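Local coordinates for Alpha/beta hydrolase fold-3 domain-containing protein (Enterococcus faecalis, PDB 2QRU), which is of unknown function but has an alpha/beta hydrolase fold and is probably a hydrolase, at residues T18-Y32 / L50-L64. Numbering follows the deposited sequence. Where two conformers were deposited one is given.
Sequences TIYPTTTEPTNYVVY and LKELFTSNGYTVLAL
Tyr-20 lies across Lys-51 where strand 59-64, the middle one of these three strands, takes strand 18-20 antiparallel along one edge and strand 28-32 parallel along the other. Followed outward, Lys-51 starts with CG anti to its backbone N (chi1 -178°), which carries CG over one face of the Tyr-20 ring, 3.8 Å from the ring centroid in a CH-pi contact. The chain then bends twice, so that CD stays 3.7 Å from Tyr-20 CD2 and CE still grazes the CD2 side of the ring, before NZ leaves it for salt bridges with Glu-52 and Glu-48. At its edge the same ring meets Val-61 O and Ala-63 CB.

On the parallel side, Leu-62 N bonds to Val-30 O and Leu-62 O accepts Tyr-32 N, so that Leu-62 pairs with both neighbours of Val-31. Val-30 CG1 sits over the centre of the Phe-54 ring, 4.1 Å from the centroid, while CG2 wedges between Phe-54 CD1, at 3.8 Å, and Tyr-59 CB, at 3.7 Å. On the other face of the sheet, Leu-62 forks between the two flanking strands, CD1 touching Tyr-29 CD2 and CD2 touching Ile-19 CG1.

Near the turn, Thr-60 OG1 lies 3.0 Å from Thr-27 OG1 and weakly accepts Thr-22 N, tying the loop between strands 18-20 and 28-32 to the central one. Gly-58, with positive phi, completes a Schellman motif: Tyr-59 N bonds to Phe-54 O and Gly-58 N to Thr-55 O, ending the helix and turning the chain into strand 59-64.

Strand 28-33, helix 48-55 and strand 59-64 thus form a beta-alpha-beta unit of the alpha/beta hydrolase sheet. Helix 258-272 packs against Leu-50 and Phe-54, helix 74-93 covers Ile-19, Tyr-29 and Leu-62 on the opposite face, and strand 98-103 continues the sheet beyond Val-31.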
loop_
_atom_site.group_PDB
_atom_site.type_symbol
_atom_site.label_atom_id
_atom_site.label_comp_id
_atom_site.label_asym_id
_atom_site.label_seq_id
_atom_site.Cartn_x
_atom_site.Cartn_y
_atom_site.Cartn_z
ATOM N N THR A 18 -5.680 -0.826 -13.055
ATOM C CA THR A 18 -4.867 -0.448 -14.219
ATOM C C THR A 18 -3.866 -1.582 -14.442
ATOM O O THR A 18 -3.107 -1.939 -13.521
ATOM C CB THR A 18 -4.129 0.901 -14.010
ATOM O OG1 THR A 18 -5.080 1.962 -13.811
ATOM C CG2 THR A 18 -3.276 1.253 -15.239
ATOM N N ILE A 19 -3.927 -2.170 -15.636
ATOM C CA ILE A 19 -3.094 -3.335 -16.002
ATOM C C ILE A 19 -1.918 -2.877 -16.870
ATOM O O ILE A 19 -2.110 -2.168 -17.866
ATOM C CB ILE A 19 -3.951 -4.372 -16.779
ATOM C CG1 ILE A 19 -5.146 -4.804 -15.943
ATOM C CG2 ILE A 19 -3.127 -5.589 -17.198
ATOM C CD1 ILE A 19 -6.273 -5.402 -16.724
ATOM N N TYR A 20 -0.703 -3.270 -16.492
ATOM C CA TYR A 20 0.479 -3.000 -17.304
ATOM C C TYR A 20 1.073 -4.357 -17.692
ATOM O O TYR A 20 1.804 -4.955 -16.917
ATOM C CB TYR A 20 1.520 -2.229 -16.487
ATOM C CG TYR A 20 1.121 -0.887 -15.899
ATOM C CD1 TYR A 20 0.430 -0.804 -14.682
ATOM C CD2 TYR A 20 1.529 0.299 -16.514
ATOM C CE1 TYR A 20 0.119 0.429 -14.126
ATOM C CE2 TYR A 20 1.227 1.529 -15.979
ATOM C CZ TYR A 20 0.525 1.585 -14.771
ATOM O OH TYR A 20 0.213 2.801 -14.220
ATOM N N PRO A 21 0.724 -4.880 -18.882
ATOM C CA PRO A 21 1.196 -6.207 -19.296
ATOM C C PRO A 21 2.712 -6.301 -19.558
ATOM O O PRO A 21 3.366 -5.313 -19.915
ATOM C CB PRO A 21 0.433 -6.471 -20.610
ATOM C CG PRO A 21 -0.653 -5.437 -20.670
ATOM C CD PRO A 21 -0.172 -4.265 -19.878
ATOM N N THR A 22 3.253 -7.498 -19.368
ATOM C CA THR A 22 4.612 -7.798 -19.829
ATOM C C THR A 22 4.582 -8.075 -21.338
ATOM O O THR A 22 3.503 -8.112 -21.947
ATOM C CB THR A 22 5.170 -9.018 -19.104
ATOM O OG1 THR A 22 4.294 -10.136 -19.324
ATOM C CG2 THR A 22 5.254 -8.739 -17.629
ATOM N N THR A 23 5.759 -8.276 -21.933
ATOM C CA THR A 23 5.872 -8.497 -23.384
ATOM C C THR A 23 5.502 -9.925 -23.793
ATOM O O THR A 23 5.227 -10.200 -24.971
ATOM C CB THR A 23 7.302 -8.198 -23.883
ATOM O OG1 THR A 23 8.233 -9.006 -23.156
ATOM C CG2 THR A 23 7.654 -6.718 -23.692
ATOM N N THR A 24 5.502 -10.828 -22.817
ATOM C CA THR A 24 5.373 -12.263 -23.068
ATOM C C THR A 24 4.206 -12.909 -22.324
ATOM O O THR A 24 3.719 -12.373 -21.323
ATOM C CB THR A 24 6.653 -12.996 -22.629
ATOM O OG1 THR A 24 7.054 -12.509 -21.339
ATOM C CG2 THR A 24 7.785 -12.777 -23.651
ATOM N N GLU A 25 3.773 -14.060 -22.841
ATOM C CA GLU A 25 2.867 -14.981 -22.143
ATOM C C GLU A 25 3.483 -16.404 -22.147
ATOM O O GLU A 25 4.159 -16.781 -23.116
ATOM C CB GLU A 25 1.483 -14.991 -22.805
ATOM C CG GLU A 25 0.742 -13.654 -22.737
ATOM C CD GLU A 25 -0.580 -13.658 -23.504
ATOM O OE1 GLU A 25 -0.986 -14.725 -24.018
ATOM O OE2 GLU A 25 -1.224 -12.589 -23.589
ATOM N N PRO A 26 3.271 -17.195 -21.067
ATOM C CA PRO A 26 2.552 -16.877 -19.819
ATOM C C PRO A 26 3.211 -15.763 -18.998
ATOM O O PRO A 26 4.396 -15.453 -19.174
ATOM C CB PRO A 26 2.618 -18.195 -19.029
ATOM C CG PRO A 26 3.847 -18.899 -19.581
ATOM C CD PRO A 26 3.780 -18.583 -21.054
ATOM N N THR A 27 2.443 -15.181 -18.090
ATOM C CA THR A 27 2.967 -14.120 -17.259
ATOM C C THR A 27 2.702 -14.432 -15.783
ATOM O O THR A 27 1.884 -15.295 -15.454
ATOM C CB THR A 27 2.401 -12.721 -17.691
ATOM O OG1 THR A 27 3.092 -11.670 -16.987
ATOM C CG2 THR A 27 0.877 -12.631 -17.455
ATOM N N ASN A 28 3.453 -13.768 -14.917
ATOM C CA ASN A 28 3.203 -13.750 -13.477
ATOM C C ASN A 28 2.644 -12.365 -13.170
ATOM O O ASN A 28 2.642 -11.515 -14.042
ATOM C CB ASN A 28 4.513 -13.991 -12.724
ATOM C CG ASN A 28 4.807 -15.479 -12.516
ATOM O OD1 ASN A 28 4.162 -16.348 -13.101
ATOM N ND2 ASN A 28 5.762 -15.770 -11.640
ATOM N N TYR A 29 2.169 -12.126 -11.943
ATOM C CA TYR A 29 1.527 -10.859 -11.641
ATOM C C TYR A 29 2.043 -10.242 -10.352
ATOM O O TYR A 29 2.464 -10.961 -9.446
ATOM C CB TYR A 29 0.022 -11.048 -11.463
ATOM C CG TYR A 29 -0.653 -11.529 -12.724
ATOM C CD1 TYR A 29 -0.693 -12.886 -13.028
ATOM C CD2 TYR A 29 -1.210 -10.615 -13.627
ATOM C CE1 TYR A 29 -1.292 -13.341 -14.206
ATOM C CE2 TYR A 29 -1.813 -11.062 -14.811
ATOM C CZ TYR A 29 -1.857 -12.425 -15.078
ATOM O OH TYR A 29 -2.440 -12.881 -16.238
ATOM N N VAL A 30 1.975 -8.922 -10.276
ATOM C CA VAL A 30 2.123 -8.218 -8.990
ATOM C C VAL A 30 0.983 -7.260 -8.827
ATOM O O VAL A 30 0.707 -6.459 -9.746
ATOM C CB VAL A 30 3.437 -7.426 -8.913
ATOM C CG1 VAL A 30 3.466 -6.513 -7.687
ATOM C CG2 VAL A 30 4.597 -8.376 -8.838
ATOM N N VAL A 31 0.323 -7.337 -7.669
ATOM C CA VAL A 31 -0.783 -6.415 -7.392
ATOM C C VAL A 31 -0.201 -5.254 -6.594
ATOM O O VAL A 31 0.427 -5.475 -5.547
ATOM C CB VAL A 31 -1.932 -7.092 -6.610
ATOM C CG1 VAL A 31 -3.071 -6.082 -6.375
ATOM C CG2 VAL A 31 -2.439 -8.316 -7.389
ATOM N N TYR A 32 -0.381 -4.029 -7.097
ATOM C CA TYR A 32 0.175 -2.845 -6.467
ATOM C C TYR A 32 -0.916 -2.057 -5.728
ATOM O O TYR A 32 -1.948 -1.711 -6.338
ATOM C CB TYR A 32 0.826 -1.948 -7.510
ATOM C CG TYR A 32 1.225 -0.602 -6.972
ATOM C CD1 TYR A 32 2.334 -0.484 -6.133
ATOM C CD2 TYR A 32 0.488 0.553 -7.289
ATOM C CE1 TYR A 32 2.728 0.750 -5.620
ATOM C CE2 TYR A 32 0.857 1.810 -6.779
ATOM C CZ TYR A 32 1.975 1.896 -5.939
ATOM O OH TYR A 32 2.364 3.111 -5.412
ATOM N N LEU A 50 9.174 2.019 -10.960
ATOM C CA LEU A 50 8.787 0.849 -10.176
ATOM C C LEU A 50 7.967 -0.101 -11.046
ATOM O O LEU A 50 8.167 -1.330 -11.030
ATOM C CB LEU A 50 8.021 1.264 -8.915
ATOM C CG LEU A 50 7.557 0.136 -7.989
ATOM C CD1 LEU A 50 8.741 -0.781 -7.551
ATOM C CD2 LEU A 50 6.852 0.779 -6.795
ATOM N N LYS A 51 7.050 0.466 -11.833
ATOM C CA LYS A 51 6.293 -0.340 -12.793
ATOM C C LYS A 51 7.269 -1.134 -13.700
ATOM O O LYS A 51 7.112 -2.346 -13.901
ATOM C CB LYS A 51 5.356 0.565 -13.627
ATOM C CG LYS A 51 4.480 -0.171 -14.638
ATOM C CD LYS A 51 5.157 -0.289 -15.989
ATOM C CE LYS A 51 5.276 1.089 -16.626
ATOM N NZ LYS A 51 5.773 1.033 -18.018
ATOM N N GLU A 52 8.314 -0.473 -14.177
ATOM C CA GLU A 52 9.280 -1.142 -15.053
ATOM C C GLU A 52 10.086 -2.227 -14.337
ATOM O O GLU A 52 10.360 -3.295 -14.913
ATOM C CB GLU A 52 10.178 -0.116 -15.715
ATOM C CG GLU A 52 9.426 0.723 -16.750
ATOM C CD GLU A 52 9.163 -0.027 -18.040
ATOM O OE1 GLU A 52 10.126 -0.251 -18.798
ATOM O OE2 GLU A 52 7.994 -0.377 -18.301
ATOM N N LEU A 53 10.432 -1.993 -13.071
ATOM C CA LEU A 53 11.144 -3.016 -12.326
ATOM C C LEU A 53 10.319 -4.315 -12.317
ATOM O O LEU A 53 10.859 -5.424 -12.408
ATOM C CB LEU A 53 11.427 -2.483 -10.924
ATOM C CG LEU A 53 12.199 -3.338 -9.963
ATOM C CD1 LEU A 53 12.941 -2.444 -8.977
ATOM C CD2 LEU A 53 11.232 -4.201 -9.241
ATOM N N PHE A 54 9.000 -4.188 -12.243
ATOM C CA PHE A 54 8.172 -5.393 -12.253
ATOM C C PHE A 54 7.998 -5.975 -13.660
ATOM O O PHE A 54 8.237 -7.165 -13.863
ATOM C CB PHE A 54 6.840 -5.134 -11.604
ATOM C CG PHE A 54 6.951 -4.932 -10.129
ATOM C CD1 PHE A 54 7.487 -5.944 -9.307
ATOM C CD2 PHE A 54 6.459 -3.766 -9.529
ATOM C CE1 PHE A 54 7.576 -5.730 -7.919
ATOM C CE2 PHE A 54 6.527 -3.568 -8.138
ATOM C CZ PHE A 54 7.076 -4.556 -7.337
ATOM N N THR A 55 7.604 -5.147 -14.633
ATOM C CA THR A 55 7.308 -5.708 -15.948
ATOM C C THR A 55 8.566 -6.256 -16.625
ATOM O O THR A 55 8.497 -7.280 -17.318
ATOM C CB THR A 55 6.585 -4.705 -16.868
ATOM O OG1 THR A 55 7.430 -3.578 -17.114
ATOM C CG2 THR A 55 5.234 -4.275 -16.275
ATOM N N SER A 56 9.710 -5.579 -16.453
ATOM C CA SER A 56 10.970 -6.054 -17.047
ATOM C C SER A 56 11.429 -7.403 -16.465
ATOM O O SER A 56 12.259 -8.101 -17.077
ATOM C CB SER A 56 12.081 -5.033 -16.882
ATOM O OG SER A 56 12.468 -4.974 -15.524
ATOM N N ASN A 57 10.909 -7.735 -15.281
ATOM C CA ASN A 57 11.190 -8.995 -14.595
ATOM C C ASN A 57 10.082 -10.032 -14.762
ATOM O O ASN A 57 10.067 -11.073 -14.095
ATOM C CB ASN A 57 11.509 -8.723 -13.130
ATOM C CG ASN A 57 12.933 -8.252 -12.942
ATOM O OD1 ASN A 57 13.886 -8.975 -13.285
ATOM N ND2 ASN A 57 13.097 -7.028 -12.464
ATOM N N GLY A 58 9.161 -9.748 -15.685
ATOM C CA GLY A 58 8.150 -10.741 -16.061
ATOM C C GLY A 58 6.881 -10.713 -15.237
ATOM O O GLY A 58 6.112 -11.670 -15.273
ATOM N N TYR A 59 6.638 -9.614 -14.523
ATOM C CA TYR A 59 5.401 -9.453 -13.757
ATOM C C TYR A 59 4.497 -8.397 -14.391
ATOM O O TYR A 59 4.862 -7.233 -14.478
ATOM C CB TYR A 59 5.725 -9.042 -12.300
ATOM C CG TYR A 59 6.538 -10.084 -11.588
ATOM C CD1 TYR A 59 5.920 -11.198 -11.010
ATOM C CD2 TYR A 59 7.929 -10.003 -11.552
ATOM C CE1 TYR A 59 6.666 -12.208 -10.392
ATOM C CE2 TYR A 59 8.691 -11.001 -10.919
ATOM C CZ TYR A 59 8.052 -12.091 -10.332
ATOM O OH TYR A 59 8.815 -13.063 -9.729
ATOM N N THR A 60 3.321 -8.825 -14.817
ATOM C CA THR A 60 2.249 -7.915 -15.194
ATOM C C THR A 60 1.783 -7.196 -13.921
ATOM O O THR A 60 1.459 -7.835 -12.919
ATOM C CB THR A 60 1.079 -8.694 -15.840
ATOM O OG1 THR A 60 1.483 -9.172 -17.137
ATOM C CG2 THR A 60 -0.167 -7.809 -15.990
ATOM N N VAL A 61 1.746 -5.860 -13.969
ATOM C CA VAL A 61 1.366 -5.084 -12.787
ATOM C C VAL A 61 -0.132 -4.800 -12.811
ATOM O O VAL A 61 -0.677 -4.355 -13.825
ATOM C CB VAL A 61 2.169 -3.763 -12.697
ATOM C CG1 VAL A 61 1.700 -2.945 -11.501
ATOM C CG2 VAL A 61 3.675 -4.056 -12.562
ATOM N N LEU A 62 -0.770 -5.071 -11.678
ATOM C CA LEU A 62 -2.206 -4.806 -11.505
ATOM C C LEU A 62 -2.324 -3.753 -10.404
ATOM O O LEU A 62 -2.213 -4.081 -9.229
ATOM C CB LEU A 62 -2.939 -6.102 -11.115
ATOM C CG LEU A 62 -2.692 -7.277 -12.074
ATOM C CD1 LEU A 62 -3.271 -8.564 -11.544
ATOM C CD2 LEU A 62 -3.231 -6.968 -13.482
ATOM N N ALA A 63 -2.498 -2.490 -10.794
ATOM C CA ALA A 63 -2.555 -1.390 -9.836
ATOM C C ALA A 63 -4.016 -1.205 -9.438
ATOM O O ALA A 63 -4.845 -0.891 -10.290
ATOM C CB ALA A 63 -1.983 -0.109 -10.458
ATOM N N LEU A 64 -4.331 -1.416 -8.163
ATOM C CA LEU A 64 -5.722 -1.686 -7.773
ATOM C C LEU A 64 -6.367 -0.574 -6.926
ATOM O O LEU A 64 -5.721 -0.002 -6.037
ATOM C CB LEU A 64 -5.759 -3.040 -6.999
ATOM C CG LEU A 64 -7.094 -3.702 -6.680
ATOM C CD1 LEU A 64 -7.897 -3.982 -7.974
ATOM C CD2 LEU A 64 -6.924 -5.001 -5.841
HETATM O O HOH W 1 7.954 -7.522 -20.142
HETATM O O HOH W 2 -3.158 0.864 -6.017
#